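Local coordinates for uncharacterized protein (Helicobacter pylori, PDB 4O5J) that probably serves as an outer-membrane adhesin whose extracellular domain binds sialic acid-bearing carbohydrates during cell adhesion, at residues Ala54-Ile57 with Glu58-Asn61. Sequence-based numbering, arbitrary orientation.
Sequences ANNI and ELVN
The side chain of Asn56 reaches forward to Leu59 in the first turn of helix 57-76. Asn56 CB packs 3.8 Å from Leu59 CB. Asn56 CG comes closer, 3.4 Å from the same Leu59 CB, and the two side chains cross at about a right angle. At the tip the amide divides its work. Asn56 OD1 accepts from Leu59 N at 3.1 Å, with an N-H...O angle of 157°. That N lies above the plane of the amide carbonyl rather than on a lone pair. Asn56 ND2 lies alongside Leu59, 3.6 Å from Leu59 CB. Asn56 CG stands anti to the backbone N (chi1 -174°), which carries the amide to the Leu59 side of the helix start.

The backbone O of Asn56 starts the helical ladder. Val60 N bonds to Asn56 O at 2.8 Å, while a second bond from Leu59 N is weak. Leu59 N is held mainly by Asn56 OD1, with Asn56 O a weak second acceptor. One residue on, Asn61 N bonds to Ile57 O at 2.9 Å.

Ile57 and Asn61 also meet through their side chains. CG1 and CD1 of Ile57 lie against the amide, each 3.7 Å from Asn61 ND2. Asn61 OD1 is held by the backbone N of Gln273, and Ile57 also touches Gln273, so this face adjoins a loop. On another face, Leu59 and Val60 pack on helix 343-396.

The arrangement is an asparagine N-cap, with the side chain accepting from the third residue after it. Here it begins a helix just after the short turn that follows helix 29-54, in the helical SabA adhesion domain.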
ATOM      1  N   ALA A  54      21.704  -6.635 -23.346  1.00 64.25           N
ATOM      2  CA  ALA A  54      21.339  -5.381 -23.973  1.00 57.97           C
ATOM      3  C   ALA A  54      21.261  -5.592 -25.468  1.00 64.81           C
ATOM      4  O   ALA A  54      20.401  -5.037 -26.105  1.00 67.23           O
ATOM      5  CB  ALA A  54      22.331  -4.281 -23.649  1.00 60.88           C
ATOM      6  N   ASN A  55      22.126  -6.436 -26.014  1.00 68.96           N
ATOM      7  CA  ASN A  55      22.084  -6.753 -27.436  1.00 66.30           C
ATOM      8  C   ASN A  55      21.041  -7.787 -27.876  1.00 68.93           C
ATOM      9  O   ASN A  55      20.968  -8.128 -29.063  1.00 72.21           O
ATOM     10  CB  ASN A  55      23.477  -7.184 -27.898  1.00 63.26           C
ATOM     11  CG  ASN A  55      24.425  -6.045 -27.863  1.00 59.86           C
ATOM     12  OD1 ASN A  55      24.050  -4.944 -28.058  1.00 77.83           O
ATOM     13  ND2 ASN A  55      25.600  -6.286 -27.565  1.00 74.53           N
ATOM     14  N   ASN A  56      20.271  -8.297 -26.924  1.00 65.68           N
ATOM     15  CA  ASN A  56      19.297  -9.333 -27.184  1.00 63.31           C
ATOM     16  C   ASN A  56      17.914  -8.722 -27.398  1.00 65.72           C
ATOM     17  O   ASN A  56      17.131  -8.569 -26.459  1.00 68.40           O
ATOM     18  CB  ASN A  56      19.262 -10.303 -26.006  1.00 61.43           C
ATOM     19  CG  ASN A  56      18.377 -11.477 -26.280  1.00 74.01           C
ATOM     20  OD1 ASN A  56      17.488 -11.445 -27.137  1.00 74.42           O
ATOM     21  ND2 ASN A  56      18.617 -12.530 -25.563  1.00 71.47           N
ATOM     22  N   ILE A  57      17.617  -8.411 -28.655  1.00 71.51           N
ATOM     23  CA  ILE A  57      16.424  -7.644 -29.021  1.00 75.31           C
ATOM     24  C   ILE A  57      15.141  -8.321 -28.574  1.00 69.01           C
ATOM     25  O   ILE A  57      14.204  -7.696 -28.059  1.00 76.97           O
ATOM     26  CB  ILE A  57      16.396  -7.350 -30.552  1.00 75.28           C
ATOM     27  CG1 ILE A  57      15.267  -6.391 -30.830  1.00 69.12           C
ATOM     28  CG2 ILE A  57      16.222  -8.629 -31.395  1.00 80.07           C
ATOM     29  CD1 ILE A  57      15.311  -5.207 -29.897  1.00 78.98           C
ATOM     30  N   GLU A  58      15.107  -9.622 -28.735  1.00 67.98           N
ATOM     31  CA  GLU A  58      13.963 -10.344 -28.305  1.00 69.26           C
ATOM     32  C   GLU A  58      13.748 -10.201 -26.790  1.00 67.60           C
ATOM     33  O   GLU A  58      12.619 -10.006 -26.315  1.00 70.45           O
ATOM     34  CB  GLU A  58      14.161 -11.777 -28.694  1.00 81.51           C
ATOM     35  CG  GLU A  58      12.959 -12.624 -28.393  1.00100.04           C
ATOM     36  CD  GLU A  58      13.103 -14.016 -28.956  1.00132.72           C
ATOM     37  OE1 GLU A  58      12.479 -14.937 -28.374  1.00182.76           O
ATOM     38  OE2 GLU A  58      13.835 -14.188 -29.972  1.00137.44           O
ATOM     39  N   LEU A  59      14.839 -10.287 -26.036  1.00 68.09           N
ATOM     40  CA  LEU A  59      14.757 -10.206 -24.576  1.00 64.28           C
ATOM     41  C   LEU A  59      14.386  -8.798 -24.179  1.00 60.20           C
ATOM     42  O   LEU A  59      13.596  -8.605 -23.281  1.00 62.26           O
ATOM     43  CB  LEU A  59      16.076 -10.575 -23.955  1.00 60.02           C
ATOM     44  CG  LEU A  59      16.195 -10.429 -22.451  1.00 60.00           C
ATOM     45  CD1 LEU A  59      15.188 -11.254 -21.614  1.00 50.79           C
ATOM     46  CD2 LEU A  59      17.620 -10.764 -22.047  1.00 55.91           C
ATOM     47  N   VAL A  60      14.948  -7.806 -24.861  1.00 60.48           N
ATOM     48  CA  VAL A  60      14.596  -6.421 -24.549  1.00 56.69           C
ATOM     49  C   VAL A  60      13.110  -6.169 -24.791  1.00 57.04           C
ATOM     50  O   VAL A  60      12.406  -5.683 -23.914  1.00 63.99           O
ATOM     51  CB  VAL A  60      15.446  -5.437 -25.342  1.00 60.34           C
ATOM     52  CG1 VAL A  60      14.967  -3.991 -25.145  1.00 52.04           C
ATOM     53  CG2 VAL A  60      16.889  -5.604 -24.916  1.00 58.84           C
ATOM     54  N   ASN A  61      12.614  -6.549 -25.947  1.00 57.32           N
ATOM     55  CA  ASN A  61      11.179  -6.376 -26.249  1.00 56.95           C
ATOM     56  C   ASN A  61      10.274  -7.191 -25.346  1.00 65.28           C
ATOM     57  O   ASN A  61       9.186  -6.750 -24.936  1.00 67.03           O
ATOM     58  CB  ASN A  61      10.923  -6.716 -27.714  1.00 59.48           C
ATOM     59  CG  ASN A  61      11.511  -5.687 -28.638  1.00 64.75           C
ATOM     60  OD1 ASN A  61      11.812  -4.557 -28.207  1.00 66.52           O
ATOM     61  ND2 ASN A  61      11.690  -6.054 -29.911  1.00 61.79           N
TER